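Local coordinates for uncharacterized protein (Legionella pneumophila subsp. pneumophila, PDB 5L0L) that is of unknown function but carries a HIT-related domain, here as a fragment of a longer, probably membrane-bound protein, and may act on nucleotides like other HIT-like proteins, at residues T87-Y90 / E91-L95; D157-A160 / K161-H165; F203-T206 / L207-T210. All coordinates share one frame; numbering follows the deposited sequence.

Interaction 1. Residues T87-Y90 / E91-L95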
ATOM      1  N   THR A  87      -0.701 -10.133  -4.323  1.00 15.68           N
ATOM      2  CA  THR A  87      -2.117 -10.083  -3.944  1.00 15.89           C
ATOM      3  C   THR A  87      -2.917 -11.338  -4.370  1.00 16.39           C
ATOM      4  O   THR A  87      -3.852 -11.745  -3.670  1.00 16.18           O
ATOM      5  CB  THR A  87      -2.879  -8.862  -4.490  1.00 15.97           C
ATOM      6  OG1 THR A  87      -2.949  -8.928  -5.924  1.00 16.36           O
ATOM      7  CG2 THR A  87      -2.234  -7.530  -4.018  1.00 15.75           C
ATOM      8  N   GLN A  88      -2.516 -11.956  -5.486  1.00 16.90           N
ATOM      9  CA  GLN A  88      -3.223 -13.125  -5.994  1.00 17.50           C
ATOM     10  C   GLN A  88      -3.030 -14.370  -5.133  1.00 17.40           C
ATOM     11  O   GLN A  88      -3.916 -15.232  -5.105  1.00 17.58           O
ATOM     12  CB  GLN A  88      -2.868 -13.371  -7.464  1.00 18.36           C
ATOM     13  CG  GLN A  88      -3.182 -12.142  -8.350  1.00 18.93           C
ATOM     14  CD  GLN A  88      -4.609 -11.657  -8.204  1.00 19.48           C
ATOM     15  OE1 GLN A  88      -5.558 -12.339  -8.629  1.00 20.44           O
ATOM     16  NE2 GLN A  88      -4.791 -10.501  -7.555  1.00 19.61           N
ATOM     17  N   VAL A  89      -1.911 -14.459  -4.417  1.00 16.99           N
ATOM     18  CA  VAL A  89      -1.718 -15.552  -3.479  1.00 16.97           C
ATOM     19  C   VAL A  89      -2.725 -15.432  -2.314  1.00 16.77           C
ATOM     20  O   VAL A  89      -3.373 -16.407  -1.954  1.00 16.68           O
ATOM     21  CB  VAL A  89      -0.278 -15.622  -2.973  1.00 16.99           C
ATOM     22  CG1 VAL A  89      -0.169 -16.633  -1.864  1.00 17.12           C
ATOM     23  CG2 VAL A  89       0.661 -15.938  -4.126  1.00 17.26           C
ATOM     24  N   TYR A  90      -2.887 -14.222  -1.747  1.00 16.36           N
ATOM     25  CA  TYR A  90      -3.878 -14.018  -0.700  1.00 16.47           C
ATOM     26  C   TYR A  90      -5.294 -14.332  -1.199  1.00 17.67           C
ATOM     27  O   TYR A  90      -6.085 -14.994  -0.513  1.00 17.73           O
ATOM     28  CB  TYR A  90      -3.788 -12.591  -0.123  1.00 15.68           C
ATOM     29  CG  TYR A  90      -2.559 -12.420   0.711  1.00 15.03           C
ATOM     30  CD1 TYR A  90      -2.563 -12.770   2.062  1.00 14.84           C
ATOM     31  CD2 TYR A  90      -1.373 -12.006   0.140  1.00 14.61           C
ATOM     32  CE1 TYR A  90      -1.435 -12.639   2.834  1.00 14.52           C
ATOM     33  CE2 TYR A  90      -0.226 -11.898   0.886  1.00 14.34           C
ATOM     34  CZ  TYR A  90      -0.249 -12.208   2.231  1.00 14.32           C
ATOM     35  OH  TYR A  90       0.903 -12.091   2.970  1.00 14.04           O
ATOM     36  N   GLU A  91      -5.598 -13.879  -2.414  1.00 19.19           N
ATOM     37  CA  GLU A  91      -6.906 -14.135  -3.038  1.00 21.02           C
ATOM     38  C   GLU A  91      -7.166 -15.646  -3.154  1.00 20.86           C
ATOM     39  O   GLU A  91      -8.247 -16.111  -2.787  1.00 21.04           O
ATOM     40  CB  GLU A  91      -6.987 -13.470  -4.431  1.00 23.58           C
ATOM     41  CG  GLU A  91      -8.372 -13.468  -5.064  1.00 26.72           C
ATOM     42  CD  GLU A  91      -9.293 -12.368  -4.535  1.00 29.97           C
ATOM     43  OE1 GLU A  91     -10.532 -12.634  -4.534  1.00 34.53           O
ATOM     44  OE2 GLU A  91      -8.809 -11.236  -4.171  1.00 32.13           O
ATOM     45  N   LYS A  92      -6.179 -16.405  -3.620  0.50 20.23           N
ATOM     46  CA  LYS A  92      -6.314 -17.868  -3.757  0.50 20.31           C
ATOM     47  C   LYS A  92      -6.412 -18.635  -2.436  0.50 20.09           C
ATOM     48  O   LYS A  92      -6.770 -19.811  -2.418  0.50 20.25           O
ATOM     49  CB  LYS A  92      -5.116 -18.425  -4.492  0.50 20.25           C
ATOM     50  CG  LYS A  92      -5.129 -18.199  -5.976  0.50 20.45           C
ATOM     51  CD  LYS A  92      -3.752 -18.507  -6.494  0.50 20.46           C
ATOM     52  CE  LYS A  92      -3.518 -20.001  -6.578  0.50 20.71           C
ATOM     53  NZ  LYS A  92      -2.181 -20.245  -7.108  0.50 20.60           N
ATOM     54  N   LEU A  93      -5.982 -18.004  -1.357  1.00 19.54           N
ATOM     55  CA  LEU A  93      -6.198 -18.504   0.006  1.00 19.38           C
ATOM     56  C   LEU A  93      -7.558 -18.145   0.602  1.00 19.20           C
ATOM     57  O   LEU A  93      -7.911 -18.667   1.656  1.00 19.46           O
ATOM     58  CB  LEU A  93      -5.080 -18.036   0.938  1.00 19.16           C
ATOM     59  CG  LEU A  93      -3.700 -18.596   0.660  1.00 19.26           C
ATOM     60  CD1 LEU A  93      -2.651 -17.797   1.403  1.00 19.21           C
ATOM     61  CD2 LEU A  93      -3.647 -20.095   1.031  1.00 19.76           C
ATOM     62  N   GLY A  94      -8.339 -17.310  -0.084  1.00 18.79           N
ATOM     63  CA  GLY A  94      -9.655 -16.909   0.364  1.00 18.75           C
ATOM     64  C   GLY A  94      -9.655 -15.712   1.284  1.00 18.31           C
ATOM     65  O   GLY A  94     -10.649 -15.481   2.011  1.00 18.73           O
ATOM     66  N   LEU A  95      -8.571 -14.931   1.246  1.00 17.31           N
ATOM     67  CA  LEU A  95      -8.406 -13.789   2.156  1.00 16.87           C
ATOM     68  C   LEU A  95      -8.652 -12.457   1.475  1.00 16.73           C
ATOM     69  O   LEU A  95      -8.420 -12.310   0.259  1.00 16.64           O
ATOM     70  CB  LEU A  95      -6.988 -13.803   2.709  1.00 16.36           C
ATOM     71  CG  LEU A  95      -6.658 -15.087   3.497  1.00 16.35           C
ATOM     72  CD1 LEU A  95      -5.176 -15.215   3.753  1.00 16.01           C
ATOM     73  CD2 LEU A  95      -7.443 -15.085   4.794  1.00 16.69           C
TER
HETATM   74  O   HOH W   1      -7.455  -9.442  -6.614  1.00 35.14           O
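Helix 73-92 runs through its last turns here: E91 N bonds to T87 O and K92 N to Q88 O in the helical pattern, before the chain turns at G94. L93 N still reaches V89 O at 3.1 Å with the N-H bent to 139°. Y90 O then takes L95 N at 3.0 Å, a straighter bond (161°) whose donor is tilted from the carbonyl plane, while G94 N donates back to E91 O. The Y90 ring stands beside the turn, its edge meeting CD1 of L95, which lies 4.0 Å from Y90 CD1 near the ring plane. That ring is held further by a hydrogen bond from its OH to Y49 O and an edge-to-face contact with F186. Q88 folds back so that NE2 donates to T87 OG1 (2.9 Å) almost in its amide plane, and also to a water 3.0 Å from NE2; T87 OG1 is itself hydrogen-bonded to S84 O. In one of its two conformers K92, with CG beside the backbone N (chi1 -77°), passes 3.3 Å from Q88 O at CG, then bends about the CG-CD bond; its NZ bonds to K189 O. L93 CD1 packs loosely on V89 CG1. Positive phi at G94 and the two bonds back into the last turn make this a Schellman motif, closing the helix ahead of strand 96-101.

Interaction 2. Residues D157-A160 / K161-H165; sequences DLIA and KNKTH
K163 reaches back over the turn to A160, and its ammonium group closes a small loop of chain on the carbonyl of that residue. From CB the side chain leaves with CG anti to the carbonyl carbon (chi1 -52°), and CG already lies 3.5 Å from A160 O. CD keeps to the same course, somewhat farther from that oxygen, with the chain extended through both middle torsions. CE comes closer again, 3.4 Å from A160 O, and also comes near the CG2 methyl of I159. At the last torsion, about CD-CE, the chain bends (chi4 70°), bringing NZ to 2.8 Å from A160 O. The donor lies nearly along the C=O axis, at a C=O...N angle of 161°, so the carbonyl is met almost head-on. The same NZ sits 3.8 Å from I159 CG2, a methyl that rests beside the charged end.

The backbone before this loop is shaped by an Asx turn: D157 OD1 accepts from I159 N at 2.9 Å, using the lone pair that faces away from the other carboxylate oxygen. Hydrogen bonds tie the segment to Q169 farther along the same loop and to R47 and N105 of other loops. T164 and N162 pack on L154 of the second subunit, which places the turn near the dimer contact.

K163 NZ and D157 OD1 are 6.8 Å apart, too far for an ion pair, so the lysine's charge is met within this turn by a neutral backbone oxygen. The partial negative charge of the A160 carbonyl would be expected to steady the ammonium group, and the hydrogen bond links side chain to backbone across three residues on a largely exposed surface.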
ATOM      1  N   ASP A 157      -2.978  -3.319  13.093  1.00 16.64           N
ATOM      2  CA  ASP A 157      -1.853  -2.472  13.480  1.00 17.20           C
ATOM      3  C   ASP A 157      -0.552  -3.198  13.170  1.00 16.95           C
ATOM      4  O   ASP A 157      -0.293  -4.263  13.733  1.00 16.51           O
ATOM      5  CB  ASP A 157      -1.919  -2.083  14.968  1.00 18.15           C
ATOM      6  CG  ASP A 157      -1.052  -0.871  15.278  1.00 19.05           C
ATOM      7  OD1 ASP A 157       0.170  -0.826  14.936  1.00 19.41           O
ATOM      8  OD2 ASP A 157      -1.595   0.105  15.840  1.00 20.15           O
ATOM      9  N   LEU A 158       0.257  -2.631  12.265  1.00 16.96           N
ATOM     10  CA  LEU A 158       1.521  -3.252  11.864  1.00 17.20           C
ATOM     11  C   LEU A 158       2.639  -3.121  12.906  1.00 18.24           C
ATOM     12  O   LEU A 158       3.666  -3.788  12.761  1.00 17.89           O
ATOM     13  CB  LEU A 158       2.000  -2.740  10.494  1.00 16.84           C
ATOM     14  CG  LEU A 158       1.068  -3.119   9.342  1.00 16.50           C
ATOM     15  CD1 LEU A 158       1.441  -2.344   8.094  1.00 16.52           C
ATOM     16  CD2 LEU A 158       1.040  -4.622   9.027  1.00 16.24           C
ATOM     17  N   ILE A 159       2.417  -2.282  13.922  1.00 19.69           N
ATOM     18  CA  ILE A 159       3.244  -2.131  15.114  1.00 21.58           C
ATOM     19  C   ILE A 159       4.432  -1.235  14.795  1.00 23.10           C
ATOM     20  O   ILE A 159       5.358  -1.656  14.106  1.00 24.96           O
ATOM     21  CB  ILE A 159       3.788  -3.449  15.742  1.00 22.33           C
ATOM     22  CG1 ILE A 159       2.732  -4.521  15.912  1.00 22.14           C
ATOM     23  CG2 ILE A 159       4.408  -3.144  17.125  1.00 23.33           C
ATOM     24  CD1 ILE A 159       1.507  -4.118  16.712  1.00 22.47           C
ATOM     25  N   ALA A 160       4.394   0.010  15.241  1.00 21.48           N
ATOM     26  CA  ALA A 160       5.529   0.916  15.122  1.00 21.57           C
ATOM     27  C   ALA A 160       6.391   0.779  16.382  1.00 22.42           C
ATOM     28  O   ALA A 160       5.847   0.625  17.469  1.00 22.54           O
ATOM     29  CB  ALA A 160       5.019   2.349  14.983  1.00 21.20           C
ATOM     30  N   LYS A 161       7.710   0.806  16.243  1.00 23.68           N
ATOM     31  CA  LYS A 161       8.615   0.802  17.420  1.00 26.55           C
ATOM     32  C   LYS A 161       8.414   2.019  18.313  1.00 26.31           C
ATOM     33  O   LYS A 161       8.446   1.917  19.533  1.00 26.56           O
ATOM     34  CB  LYS A 161      10.075   0.757  16.974  1.00 29.39           C
ATOM     35  CG  LYS A 161      10.439  -0.611  16.465  1.00 32.63           C
ATOM     36  CD  LYS A 161      11.874  -0.728  15.969  1.00 35.51           C
ATOM     37  CE  LYS A 161      11.985  -2.035  15.194  1.00 38.02           C
ATOM     38  NZ  LYS A 161      13.357  -2.604  15.170  1.00 41.76           N
ATOM     39  N   ASN A 162       8.216   3.169  17.679  1.00 25.67           N
ATOM     40  CA  ASN A 162       7.950   4.435  18.359  1.00 27.09           C
ATOM     41  C   ASN A 162       6.423   4.624  18.513  1.00 26.57           C
ATOM     42  O   ASN A 162       5.679   4.687  17.531  1.00 24.51           O
ATOM     43  CB  ASN A 162       8.590   5.554  17.534  1.00 28.39           C
ATOM     44  CG  ASN A 162       8.595   6.901  18.225  1.00 31.41           C
ATOM     45  OD1 ASN A 162       8.082   7.057  19.334  1.00 33.76           O
ATOM     46  ND2 ASN A 162       9.171   7.906  17.550  1.00 32.87           N
ATOM     47  N   LYS A 163       5.962   4.709  19.752  1.00 28.10           N
ATOM     48  CA  LYS A 163       4.553   4.945  20.045  1.00 29.37           C
ATOM     49  C   LYS A 163       4.426   6.079  21.061  1.00 31.22           C
ATOM     50  O   LYS A 163       5.275   6.208  21.934  1.00 32.70           O
ATOM     51  CB  LYS A 163       3.930   3.702  20.653  1.00 30.10           C
ATOM     52  CG  LYS A 163       4.131   2.418  19.867  1.00 30.36           C
ATOM     53  CD  LYS A 163       3.422   1.268  20.557  1.00 31.59           C
ATOM     54  CE  LYS A 163       3.539  -0.066  19.800  1.00 32.32           C
ATOM     55  NZ  LYS A 163       4.927  -0.597  19.856  1.00 33.05           N
ATOM     56  N   THR A 164       3.373   6.881  20.956  1.00 32.25           N
ATOM     57  CA  THR A 164       3.108   7.919  21.964  1.00 34.65           C
ATOM     58  C   THR A 164       2.224   7.389  23.085  1.00 34.61           C
ATOM     59  O   THR A 164       2.187   7.967  24.168  1.00 34.49           O
ATOM     60  CB  THR A 164       2.442   9.177  21.366  1.00 37.12           C
ATOM     61  OG1 THR A 164       1.162   8.843  20.813  1.00 39.77           O
ATOM     62  CG2 THR A 164       3.304   9.782  20.286  1.00 37.80           C
ATOM     63  N   HIS A 165       1.465   6.328  22.808  1.00 33.80           N
ATOM     64  CA  HIS A 165       0.648   5.685  23.808  1.00 33.96           C
ATOM     65  C   HIS A 165       0.511   4.188  23.489  1.00 32.09           C
ATOM     66  O   HIS A 165       0.701   3.776  22.332  1.00 29.65           O
ATOM     67  CB  HIS A 165      -0.730   6.331  23.875  1.00 37.69           C
ATOM     68  CG  HIS A 165      -1.542   6.169  22.629  1.00 41.32           C
ATOM     69  ND1 HIS A 165      -2.387   5.095  22.424  1.00 44.52           N
ATOM     70  CD2 HIS A 165      -1.625   6.930  21.513  1.00 44.45           C
ATOM     71  CE1 HIS A 165      -2.960   5.203  21.237  1.00 46.48           C
ATOM     72  NE2 HIS A 165      -2.519   6.312  20.664  1.00 47.19           N
TER

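Interaction 3. Residues F203-T206 / L207-T210; sequences FGDT and LKVT
F203 O is gripped by two donors of one residue: T206 OG1 at 2.7 Å and T206 N at 2.9 Å. The backbone bond closes a type II' beta turn from F203 to T206, which carries the chain out of helix 197-203 into strand 207-211, an outermost strand of the six-stranded antiparallel sheet within this chain. G204, with positive phi, is the first residue to leave the helix. The hydroxyl of T206 lies in the plane of the F203 carbonyl and on one of its lone pairs. It gets there because OG1 sits between the backbone N and the carbonyl carbon (chi1 63°), turned back over the turn, and the second bond restrains the side chain's rotation.

Past the turn, T206, K208 and T210 pair through the backbone with R32, T30 and V28, on and just past strand 25-31, so the strand is bound into the sheet as soon as it starts. L207 also packs on L85 of helix 73-92, while the F203 ring meets F199, one turn earlier in its own helix, and R77 of the second subunit packs on F203 and T206.

On the more exposed side, D205 and K208 cross, with D205 OD1 3.6 Å from K208 CE and 4.2 Å from K208 NZ, beyond a salt bridge; NZ has a weak hydrogen bond to N33 OD1. Over one face of the F203 ring, L207 CD1 makes a CH-pi contact, 3.8 Å from the centroid and 29° off the ring normal, with F203 CD1 the ring atom nearest to it.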
ATOM      1  N   PHE A 203       1.342 -10.300 -16.784  1.00 37.16           N
ATOM      2  CA  PHE A 203       2.738  -9.980 -16.545  1.00 37.68           C
ATOM      3  C   PHE A 203       3.633 -10.354 -17.744  1.00 41.14           C
ATOM      4  O   PHE A 203       4.725  -9.786 -17.904  1.00 43.54           O
ATOM      5  CB  PHE A 203       3.199 -10.605 -15.226  1.00 35.05           C
ATOM      6  CG  PHE A 203       2.451 -10.066 -14.020  1.00 33.61           C
ATOM      7  CD1 PHE A 203       2.700  -8.772 -13.559  1.00 33.30           C
ATOM      8  CD2 PHE A 203       1.461 -10.826 -13.393  1.00 32.33           C
ATOM      9  CE1 PHE A 203       2.000  -8.270 -12.460  1.00 32.66           C
ATOM     10  CE2 PHE A 203       0.761 -10.320 -12.308  1.00 32.37           C
ATOM     11  CZ  PHE A 203       1.031  -9.047 -11.849  1.00 32.07           C
ATOM     12  N   GLY A 204       3.154 -11.253 -18.604  1.00 41.94           N
ATOM     13  CA  GLY A 204       3.952 -11.725 -19.735  1.00 44.93           C
ATOM     14  C   GLY A 204       5.275 -12.211 -19.196  1.00 44.29           C
ATOM     15  O   GLY A 204       5.308 -13.080 -18.356  1.00 43.55           O
ATOM     16  N   ASP A 205       6.328 -11.532 -19.608  1.00 46.09           N
ATOM     17  CA  ASP A 205       7.698 -11.906 -19.339  1.00 47.77           C
ATOM     18  C   ASP A 205       8.333 -10.938 -18.340  1.00 44.82           C
ATOM     19  O   ASP A 205       9.518 -11.121 -17.995  1.00 45.58           O
ATOM     20  CB  ASP A 205       8.474 -11.771 -20.678  1.00 53.45           C
ATOM     21  CG  ASP A 205       9.336 -12.976 -21.009  1.00 58.72           C
ATOM     22  OD1 ASP A 205       9.961 -13.572 -20.095  1.00 61.84           O
ATOM     23  OD2 ASP A 205       9.402 -13.299 -22.219  1.00 62.67           O
ATOM     24  N   THR A 206       7.575  -9.907 -17.910  1.00 41.09           N
ATOM     25  CA  THR A 206       8.128  -8.776 -17.161  1.00 38.51           C
ATOM     26  C   THR A 206       8.498  -9.142 -15.726  1.00 34.80           C
ATOM     27  O   THR A 206       9.356  -8.501 -15.142  1.00 32.30           O
ATOM     28  CB  THR A 206       7.193  -7.550 -17.147  1.00 40.46           C
ATOM     29  OG1 THR A 206       5.954  -7.852 -16.484  1.00 40.69           O
ATOM     30  CG2 THR A 206       6.911  -7.070 -18.581  1.00 42.21           C
ATOM     31  N   LEU A 207       7.860 -10.175 -15.171  1.00 32.35           N
ATOM     32  CA  LEU A 207       8.230 -10.703 -13.849  1.00 31.22           C
ATOM     33  C   LEU A 207       8.780 -12.115 -13.970  1.00 30.82           C
ATOM     34  O   LEU A 207       8.112 -12.964 -14.543  1.00 31.49           O
ATOM     35  CB  LEU A 207       7.012 -10.748 -12.930  1.00 31.03           C
ATOM     36  CG  LEU A 207       6.310  -9.432 -12.620  1.00 32.31           C
ATOM     37  CD1 LEU A 207       5.278  -9.586 -11.523  1.00 32.35           C
ATOM     38  CD2 LEU A 207       7.352  -8.427 -12.190  1.00 33.70           C
ATOM     39  N   LYS A 208       9.969 -12.347 -13.431  1.00 30.25           N
ATOM     40  CA  LYS A 208      10.538 -13.691 -13.303  1.00 30.92           C
ATOM     41  C   LYS A 208      10.641 -14.043 -11.822  1.00 27.46           C
ATOM     42  O   LYS A 208      11.278 -13.330 -11.040  1.00 26.28           O
ATOM     43  CB  LYS A 208      11.900 -13.766 -13.974  1.00 35.09           C
ATOM     44  CG  LYS A 208      11.741 -13.783 -15.498  1.00 39.95           C
ATOM     45  CD  LYS A 208      13.034 -13.523 -16.269  1.00 44.93           C
ATOM     46  CE  LYS A 208      12.753 -13.503 -17.772  1.00 48.56           C
ATOM     47  NZ  LYS A 208      13.768 -12.726 -18.547  1.00 52.75           N
ATOM     48  N   VAL A 209      10.019 -15.155 -11.469  1.00 25.61           N
ATOM     49  CA  VAL A 209       9.902 -15.601 -10.098  1.00 24.23           C
ATOM     50  C   VAL A 209      10.801 -16.823  -9.896  1.00 24.48           C
ATOM     51  O   VAL A 209      10.713 -17.772 -10.674  1.00 24.72           O
ATOM     52  CB  VAL A 209       8.445 -16.018  -9.827  1.00 24.17           C
ATOM     53  CG1 VAL A 209       8.292 -16.555  -8.416  1.00 23.97           C
ATOM     54  CG2 VAL A 209       7.491 -14.869 -10.100  1.00 24.21           C
ATOM     55  N   THR A 210      11.656 -16.785  -8.873  1.00 24.01           N
ATOM     56  CA  THR A 210      12.423 -17.938  -8.431  1.00 24.60           C
ATOM     57  C   THR A 210      12.067 -18.259  -6.958  1.00 23.43           C
ATOM     58  O   THR A 210      12.432 -17.505  -6.040  1.00 22.57           O
ATOM     59  CB  THR A 210      13.940 -17.675  -8.543  1.00 26.46           C
ATOM     60  OG1 THR A 210      14.249 -17.309  -9.888  1.00 28.32           O
ATOM     61  CG2 THR A 210      14.753 -18.925  -8.187  1.00 27.89           C
TER

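Overall arrangement
The contacts follow one another along the chain: interaction 1 at the end of helix 73-92, interaction 2 in the long loop between strand 128-134 and helix 176-194, and interaction 3 where helix 197-203 gives way to strand 207-211. Interactions 1 and 3 have centres about 19 Å apart and are joined indirectly, since helix 73-92 also packs on strand 207-211. Interaction 2 lies about 36 Å from interaction 3, centre to centre, on the opposite side of the chain's centre, and about 27 Å from interaction 1. Helix ends and loop are thus shaped separately by local bonds, yet all three regions touch the second subunit of the dimer.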